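Colicin-B (Escherichia coli, PDB 1RH1) kills Escherichia coli and close relatives by forming channels that depolarize the cytoplasmic membrane and dissipate cellular energy. Local coordinates at residues D51-L59 with V200-I210; N209-P217 with D224-M232. All blocks are in the same frame, centred on the assembly; numbering follows the deposited sequence.

Interaction 1 (D51-L59 with V200-I210); sequences DYSPQGIAL and VPDRSRPGTNI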
loop_
_atom_site.group_PDB
_atom_site.type_symbol
_atom_site.label_atom_id
_atom_site.label_comp_id
_atom_site.label_asym_id
_atom_site.label_seq_id
_atom_site.Cartn_x
_atom_site.Cartn_y
_atom_site.Cartn_z
ATOM N N ASP A 51 16.257 -37.229 31.595
ATOM C CA ASP A 51 16.974 -38.164 30.749
ATOM C C ASP A 51 17.127 -37.609 29.331
ATOM O O ASP A 51 16.413 -37.959 28.389
ATOM C CB ASP A 51 16.204 -39.464 30.776
ATOM C CG ASP A 51 16.863 -40.617 30.043
ATOM O OD1 ASP A 51 18.027 -40.940 30.304
ATOM O OD2 ASP A 51 16.186 -41.204 29.201
ATOM N N TYR A 52 18.073 -36.671 29.206
ATOM C CA TYR A 52 18.431 -35.966 27.980
ATOM C C TYR A 52 19.940 -35.811 27.799
ATOM O O TYR A 52 20.742 -36.070 28.706
ATOM C CB TYR A 52 17.815 -34.585 27.985
ATOM C CG TYR A 52 16.312 -34.655 28.146
ATOM C CD1 TYR A 52 15.754 -34.412 29.396
ATOM C CD2 TYR A 52 15.502 -35.011 27.061
ATOM C CE1 TYR A 52 14.376 -34.531 29.564
ATOM C CE2 TYR A 52 14.125 -35.131 27.233
ATOM C CZ TYR A 52 13.573 -34.893 28.488
ATOM O OH TYR A 52 12.222 -35.055 28.684
ATOM N N SER A 53 20.364 -35.349 26.620
ATOM C CA SER A 53 21.785 -35.201 26.358
ATOM C C SER A 53 22.398 -33.886 26.866
ATOM O O SER A 53 21.810 -32.806 26.713
ATOM C CB SER A 53 22.004 -35.348 24.862
ATOM O OG SER A 53 23.377 -35.610 24.613
ATOM N N PRO A 54 23.599 -33.978 27.482
ATOM C CA PRO A 54 24.320 -32.904 28.158
ATOM C C PRO A 54 24.855 -31.808 27.295
ATOM O O PRO A 54 25.387 -30.838 27.831
ATOM C CB PRO A 54 25.424 -33.576 28.885
ATOM C CG PRO A 54 25.737 -34.689 27.926
ATOM C CD PRO A 54 24.355 -35.213 27.635
ATOM N N GLN A 55 24.738 -32.023 25.970
ATOM C CA GLN A 55 25.110 -31.092 24.919
ATOM C C GLN A 55 24.572 -29.710 25.126
ATOM O O GLN A 55 25.178 -28.738 24.704
ATOM C CB GLN A 55 24.609 -31.580 23.610
ATOM C CG GLN A 55 25.441 -32.783 23.259
ATOM C CD GLN A 55 25.138 -33.464 21.931
ATOM O OE1 GLN A 55 25.578 -34.599 21.690
ATOM N NE2 GLN A 55 24.394 -32.805 21.043
ATOM N N GLY A 56 23.411 -29.633 25.767
ATOM C CA GLY A 56 22.826 -28.364 26.140
ATOM C C GLY A 56 21.554 -28.037 25.388
ATOM O O GLY A 56 20.805 -27.140 25.785
ATOM N N ILE A 57 21.300 -28.763 24.301
ATOM C CA ILE A 57 20.146 -28.434 23.504
ATOM C C ILE A 57 18.978 -29.282 23.944
ATOM O O ILE A 57 19.137 -30.425 24.409
ATOM C CB ILE A 57 20.424 -28.646 21.971
ATOM C CG1 ILE A 57 20.751 -30.090 21.630
ATOM C CG2 ILE A 57 21.558 -27.704 21.584
ATOM C CD1 ILE A 57 20.738 -30.396 20.134
ATOM N N ALA A 58 17.814 -28.630 23.747
ATOM C CA ALA A 58 16.519 -29.234 23.988
ATOM C C ALA A 58 16.269 -30.434 23.089
ATOM O O ALA A 58 17.014 -30.590 22.128
ATOM C CB ALA A 58 15.480 -28.206 23.741
ATOM N N LEU A 59 15.279 -31.311 23.301
ATOM C CA LEU A 59 15.121 -32.481 22.427
ATOM C C LEU A 59 14.755 -32.083 20.996
ATOM O O LEU A 59 14.203 -31.001 20.733
ATOM C CB LEU A 59 14.039 -33.422 22.956
ATOM C CG LEU A 59 12.577 -33.135 22.590
ATOM C CD1 LEU A 59 11.729 -34.355 22.862
ATOM C CD2 LEU A 59 12.086 -31.929 23.344
ATOM N N VAL A 200 26.104 -24.300 17.542
ATOM C CA VAL A 200 25.750 -24.350 18.955
ATOM C C VAL A 200 26.820 -25.142 19.699
ATOM O O VAL A 200 27.135 -26.251 19.282
ATOM C CB VAL A 200 24.350 -25.022 19.139
ATOM C CG1 VAL A 200 23.988 -25.114 20.605
ATOM C CG2 VAL A 200 23.265 -24.173 18.500
ATOM N N PRO A 201 27.404 -24.618 20.780
ATOM C CA PRO A 201 28.272 -25.331 21.699
ATOM C C PRO A 201 27.734 -26.506 22.471
ATOM O O PRO A 201 26.627 -26.488 23.006
ATOM C CB PRO A 201 28.785 -24.290 22.638
ATOM C CG PRO A 201 27.777 -23.184 22.539
ATOM C CD PRO A 201 27.437 -23.197 21.066
ATOM N N ASP A 202 28.618 -27.509 22.492
ATOM C CA ASP A 202 28.449 -28.741 23.224
ATOM C C ASP A 202 28.816 -28.484 24.670
ATOM O O ASP A 202 29.996 -28.367 25.003
ATOM C CB ASP A 202 29.366 -29.840 22.689
ATOM C CG ASP A 202 28.991 -31.238 23.192
ATOM O OD1 ASP A 202 29.264 -32.220 22.501
ATOM O OD2 ASP A 202 28.408 -31.379 24.262
ATOM N N ARG A 203 27.803 -28.459 25.536
ATOM C CA ARG A 203 28.009 -28.278 26.956
ATOM C C ARG A 203 28.704 -29.478 27.586
ATOM O O ARG A 203 29.253 -29.315 28.675
ATOM C CB ARG A 203 26.685 -28.066 27.659
ATOM C CG ARG A 203 26.439 -26.650 28.144
ATOM C CD ARG A 203 26.268 -25.641 27.006
ATOM N NE ARG A 203 25.035 -25.865 26.252
ATOM C CZ ARG A 203 24.408 -24.909 25.547
ATOM N NH1 ARG A 203 24.876 -23.654 25.482
ATOM N NH2 ARG A 203 23.284 -25.227 24.902
ATOM N N SER A 204 28.714 -30.674 26.955
ATOM C CA SER A 204 29.372 -31.854 27.511
ATOM C C SER A 204 30.827 -32.010 27.134
ATOM O O SER A 204 31.555 -32.691 27.851
ATOM C CB SER A 204 28.696 -33.148 27.094
ATOM O OG SER A 204 28.861 -33.611 25.762
ATOM N N ARG A 205 31.260 -31.400 26.016
ATOM C CA ARG A 205 32.628 -31.491 25.517
ATOM C C ARG A 205 33.107 -30.086 25.180
ATOM O O ARG A 205 33.101 -29.685 24.023
ATOM C CB ARG A 205 32.607 -32.388 24.306
ATOM C CG ARG A 205 33.933 -33.064 24.107
ATOM C CD ARG A 205 33.775 -34.587 24.012
ATOM N NE ARG A 205 33.589 -35.230 25.310
ATOM C CZ ARG A 205 32.389 -35.578 25.804
ATOM N NH1 ARG A 205 31.255 -35.351 25.122
ATOM N NH2 ARG A 205 32.325 -36.164 27.004
ATOM N N PRO A 206 33.513 -29.273 26.167
ATOM C CA PRO A 206 33.781 -27.838 26.028
ATOM C C PRO A 206 34.881 -27.509 25.034
ATOM O O PRO A 206 35.788 -28.316 24.816
ATOM C CB PRO A 206 34.114 -27.366 27.428
ATOM C CG PRO A 206 33.388 -28.363 28.294
ATOM C CD PRO A 206 33.702 -29.665 27.560
ATOM N N GLY A 207 34.771 -26.313 24.433
ATOM C CA GLY A 207 35.671 -25.857 23.387
ATOM C C GLY A 207 35.145 -26.253 22.012
ATOM O O GLY A 207 35.205 -25.445 21.077
ATOM N N THR A 208 34.644 -27.495 21.870
ATOM C CA THR A 208 34.046 -27.930 20.620
ATOM C C THR A 208 32.560 -27.520 20.594
ATOM O O THR A 208 31.934 -27.347 21.646
ATOM C CB THR A 208 34.198 -29.492 20.435
ATOM O OG1 THR A 208 33.027 -30.138 20.899
ATOM C CG2 THR A 208 35.347 -30.076 21.234
ATOM N N ASN A 209 31.997 -27.314 19.385
ATOM C CA ASN A 209 30.577 -27.024 19.169
ATOM C C ASN A 209 29.845 -28.331 18.805
ATOM O O ASN A 209 30.516 -29.301 18.444
ATOM C CB ASN A 209 30.401 -26.020 18.021
ATOM C CG ASN A 209 30.924 -24.577 18.166
ATOM O OD1 ASN A 209 30.700 -23.829 19.136
ATOM N ND2 ASN A 209 31.613 -24.139 17.105
ATOM N N ILE A 210 28.506 -28.477 18.897
ATOM C CA ILE A 210 27.780 -29.702 18.529
ATOM C C ILE A 210 27.770 -29.820 17.011
ATOM O O ILE A 210 27.309 -28.907 16.299
ATOM C CB ILE A 210 26.316 -29.678 19.017
ATOM C CG1 ILE A 210 26.266 -29.544 20.517
ATOM C CG2 ILE A 210 25.618 -30.958 18.598
ATOM C CD1 ILE A 210 24.931 -28.996 21.011
#

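Interaction 2 (N209-P217 with D224-M232); sequences NIKDVYSAP and DLVLSVGQM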
loop_
_atom_site.group_PDB
_atom_site.type_symbol
_atom_site.label_atom_id
_atom_site.label_comp_id
_atom_site.label_asym_id
_atom_site.label_seq_id
_atom_site.Cartn_x
_atom_site.Cartn_y
_atom_site.Cartn_z
ATOM N N ASN A 209 31.997 -27.314 19.385
ATOM C CA ASN A 209 30.577 -27.024 19.169
ATOM C C ASN A 209 29.845 -28.331 18.805
ATOM O O ASN A 209 30.516 -29.301 18.444
ATOM C CB ASN A 209 30.401 -26.020 18.021
ATOM C CG ASN A 209 30.924 -24.577 18.166
ATOM O OD1 ASN A 209 30.700 -23.829 19.136
ATOM N ND2 ASN A 209 31.613 -24.139 17.105
ATOM N N ILE A 210 28.506 -28.477 18.897
ATOM C CA ILE A 210 27.780 -29.702 18.529
ATOM C C ILE A 210 27.770 -29.820 17.011
ATOM O O ILE A 210 27.309 -28.907 16.299
ATOM C CB ILE A 210 26.316 -29.678 19.017
ATOM C CG1 ILE A 210 26.266 -29.544 20.517
ATOM C CG2 ILE A 210 25.618 -30.958 18.598
ATOM C CD1 ILE A 210 24.931 -28.996 21.011
ATOM N N LYS A 211 28.283 -30.970 16.536
ATOM C CA LYS A 211 28.391 -31.253 15.117
ATOM C C LYS A 211 27.023 -31.224 14.451
ATOM O O LYS A 211 26.068 -31.837 14.931
ATOM C CB LYS A 211 29.009 -32.623 14.888
ATOM C CG LYS A 211 29.270 -32.924 13.406
ATOM C CD LYS A 211 29.533 -34.417 13.209
ATOM C CE LYS A 211 29.803 -34.873 11.752
ATOM N NZ LYS A 211 31.049 -34.383 11.177
ATOM N N ASP A 212 26.960 -30.445 13.363
ATOM C CA ASP A 212 25.797 -30.338 12.488
ATOM C C ASP A 212 24.477 -29.886 13.117
ATOM O O ASP A 212 23.385 -30.354 12.773
ATOM C CB ASP A 212 25.615 -31.709 11.767
ATOM C CG ASP A 212 26.600 -32.058 10.636
ATOM O OD1 ASP A 212 26.377 -33.048 9.948
ATOM O OD2 ASP A 212 27.592 -31.367 10.414
ATOM N N VAL A 213 24.619 -28.949 14.054
ATOM C CA VAL A 213 23.548 -28.358 14.831
ATOM C C VAL A 213 23.952 -26.892 14.858
ATOM O O VAL A 213 25.087 -26.532 15.208
ATOM C CB VAL A 213 23.514 -28.991 16.266
ATOM C CG1 VAL A 213 22.841 -28.105 17.296
ATOM C CG2 VAL A 213 22.658 -30.227 16.237
ATOM N N TYR A 214 22.991 -26.055 14.451
ATOM C CA TYR A 214 23.153 -24.609 14.339
ATOM C C TYR A 214 21.944 -23.942 14.960
ATOM O O TYR A 214 20.907 -24.595 15.023
ATOM C CB TYR A 214 23.240 -24.187 12.861
ATOM C CG TYR A 214 24.344 -24.897 12.094
ATOM C CD1 TYR A 214 24.072 -26.104 11.448
ATOM C CD2 TYR A 214 25.640 -24.392 12.102
ATOM C CE1 TYR A 214 25.100 -26.811 10.825
ATOM C CE2 TYR A 214 26.671 -25.099 11.475
ATOM C CZ TYR A 214 26.390 -26.304 10.846
ATOM O OH TYR A 214 27.405 -27.026 10.249
ATOM N N SER A 215 22.007 -22.687 15.427
ATOM C CA SER A 215 20.832 -21.991 15.952
ATOM C C SER A 215 20.542 -20.727 15.156
ATOM O O SER A 215 21.462 -19.979 14.817
ATOM C CB SER A 215 20.997 -21.574 17.424
ATOM O OG SER A 215 21.927 -20.519 17.650
ATOM N N ALA A 216 19.265 -20.449 14.876
ATOM C CA ALA A 216 18.897 -19.281 14.095
ATOM C C ALA A 216 17.738 -18.511 14.673
ATOM O O ALA A 216 16.806 -19.136 15.182
ATOM C CB ALA A 216 18.485 -19.666 12.721
ATOM N N PRO A 217 17.735 -17.170 14.620
ATOM C CA PRO A 217 16.610 -16.350 15.031
ATOM C C PRO A 217 15.404 -16.303 14.091
ATOM O O PRO A 217 15.135 -15.324 13.379
ATOM C CB PRO A 217 17.252 -15.014 15.272
ATOM C CG PRO A 217 18.312 -14.963 14.214
ATOM C CD PRO A 217 18.899 -16.347 14.318
ATOM N N ASP A 224 16.094 -18.431 20.037
ATOM C CA ASP A 224 16.600 -18.944 18.779
ATOM C C ASP A 224 16.262 -20.419 18.569
ATOM O O ASP A 224 16.330 -21.232 19.499
ATOM C CB ASP A 224 18.107 -18.705 18.766
ATOM C CG ASP A 224 18.603 -17.248 18.657
ATOM O OD1 ASP A 224 19.705 -17.044 18.147
ATOM O OD2 ASP A 224 17.928 -16.307 19.081
ATOM N N LEU A 225 15.794 -20.764 17.356
ATOM C CA LEU A 225 15.438 -22.144 17.050
ATOM C C LEU A 225 16.705 -22.931 16.762
ATOM O O LEU A 225 17.649 -22.402 16.171
ATOM C CB LEU A 225 14.501 -22.151 15.860
ATOM C CG LEU A 225 14.006 -23.476 15.330
ATOM C CD1 LEU A 225 13.238 -24.266 16.360
ATOM C CD2 LEU A 225 13.112 -23.161 14.167
ATOM N N VAL A 226 16.789 -24.165 17.253
ATOM C CA VAL A 226 17.963 -24.976 17.003
ATOM C C VAL A 226 17.600 -25.817 15.809
ATOM O O VAL A 226 16.549 -26.457 15.801
ATOM C CB VAL A 226 18.275 -25.843 18.241
ATOM C CG1 VAL A 226 19.162 -27.020 17.905
ATOM C CG2 VAL A 226 19.083 -25.032 19.218
ATOM N N LEU A 227 18.461 -25.802 14.791
ATOM C CA LEU A 227 18.232 -26.595 13.587
ATOM C C LEU A 227 19.265 -27.708 13.486
ATOM O O LEU A 227 20.468 -27.480 13.423
ATOM C CB LEU A 227 18.304 -25.669 12.385
ATOM C CG LEU A 227 17.283 -24.551 12.393
ATOM C CD1 LEU A 227 17.845 -23.303 11.760
ATOM C CD2 LEU A 227 16.033 -25.066 11.724
ATOM N N SER A 228 18.790 -28.944 13.536
ATOM C CA SER A 228 19.637 -30.102 13.424
ATOM C C SER A 228 19.601 -30.559 11.969
ATOM O O SER A 228 18.696 -31.256 11.492
ATOM C CB SER A 228 19.111 -31.160 14.370
ATOM O OG SER A 228 19.883 -32.350 14.304
ATOM N N VAL A 229 20.641 -30.115 11.253
ATOM C CA VAL A 229 20.765 -30.363 9.822
ATOM C C VAL A 229 21.560 -31.590 9.451
ATOM O O VAL A 229 21.780 -31.849 8.267
ATOM C CB VAL A 229 21.419 -29.183 9.088
ATOM C CG1 VAL A 229 20.659 -27.904 9.434
ATOM C CG2 VAL A 229 22.903 -29.121 9.412
ATOM N N GLY A 230 22.001 -32.322 10.475
ATOM C CA GLY A 230 22.840 -33.505 10.317
ATOM C C GLY A 230 22.300 -34.591 9.411
ATOM O O GLY A 230 22.878 -34.880 8.373
ATOM N N GLN A 231 21.162 -35.163 9.781
ATOM C CA GLN A 231 20.594 -36.301 9.082
ATOM C C GLN A 231 19.428 -35.937 8.185
ATOM O O GLN A 231 18.307 -36.457 8.225
ATOM C CB GLN A 231 20.203 -37.330 10.132
ATOM C CG GLN A 231 19.275 -36.837 11.217
ATOM C CD GLN A 231 19.026 -37.935 12.226
ATOM O OE1 GLN A 231 18.463 -39.002 11.932
ATOM N NE2 GLN A 231 19.482 -37.621 13.442
ATOM N N MET A 232 19.852 -35.042 7.297
ATOM C CA MET A 232 18.982 -34.468 6.309
ATOM C C MET A 232 18.506 -35.460 5.267
ATOM O O MET A 232 17.412 -35.303 4.745
ATOM C CB MET A 232 19.727 -33.308 5.672
ATOM C CG MET A 232 18.814 -32.508 4.788
ATOM S SD MET A 232 19.094 -30.757 4.991
ATOM C CE MET A 232 17.607 -30.329 4.161
#

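Interaction 1 (D51-L59 with V200-I210)
Gln55 O receives the backbone N of Arg203 in a nearly straight hydrogen bond of 2.8 Å, the donor standing well above the carbonyl plane. Arg203 NE adds a weak, bent bond to the same oxygen. Bends at chi2 and chi3 (67° and 68°) curl the arginine beside Gly56, bringing NE to 3.3 Å from Gly56 CA, which meets the guanidinium in its plane at the edge, while Pro201 O lies over one face. The Gln55 chain, extended beyond CG, passes at a slant over Ile210 and sets NE2 3.3 Å from Ile210 CG2. Farther along the chain, Ile57 CG2 touches both Ile210 CD1 and Val200 CG1, each at 3.7 Å, and Pro54 CG packs on Ser204 CB. The receiving loop is shaped by an Asx turn: Asp202 OD2 accepts from Ser204 N on its anti side and from Ser204 OG, 2.7 Å away, on its syn side, both from one face of the carboxylate. One strong backbone hydrogen bond and apolar packing thus join the 51-59 loop to the connection between strands 189-201 and 209-210. Farther back, Trp83 and Asp82 hydrogen-bond to the loop's backbone, while Val200 leans on Val213 and Ser215 of strand 213-216.

Interaction 2 (N209-P217 with D224-M232)
Tyr214 and Leu227 form a hydrogen-bonded pair in an antiparallel beta hairpin, strands 213-216 and 225-228 running 4.6 Å apart at closest approach with their directions 150° apart. Leu227 N reaches Tyr214 O at 2.7 Å, almost in line with the carbonyl bond, and Tyr214 N returns to Leu227 O at 3.1 Å from a position tilted off that carbonyl's plane. Ala216 and Leu225 make the second reciprocal pair, and between the two pairs Ser215 faces Val226 without such bonds. On the face bearing Tyr214, Ala216, Leu225 and Leu227, the methyl of Ala216 meets Leu227 CD1 at 3.8 Å; Val270 of strand 266-271 touches both residues, and Val88 of strand 87-90 packs against Leu225 and Leu227. The other face carries Val213 CG1 against Val226 CG1, 3.9 Å apart, while Val213 CG2 lies near the Ser228 hydroxyl. A type II turn from Ile210 to Val213 leads into the first strand. Past the Tyr214-Leu227 end of the ladder, Asp212 O takes a weak bond from Val229 N, and Asp212 CB rests on Gly230 CA. With chi1 at -53°, Val229 holds CG2 between its backbone N and carbonyl carbon, and from there this methyl meets the edge of the Tyr214 ring in its plane, 3.5 Å from CE1.

From the N terminus, the chain first passes through the loop 51-59, which meets its partner only at 200-210, so interaction 1 closes a long excursion of 140 residues rich in strand. Interaction 2 opens only after that and closes a short one, with six residues between its segments; the two are in series, neither nested nor crossed. They share Asn209 and Ile210, and their centres are about 11 Å apart. Interaction 1 also lies against the first strand of interaction 2, where Ile57 CD1 approaches Val213 CG1. Together the two interactions tie an early loop to the mixed sheet in which strand 213-216 lies between 189-201 and 225-228.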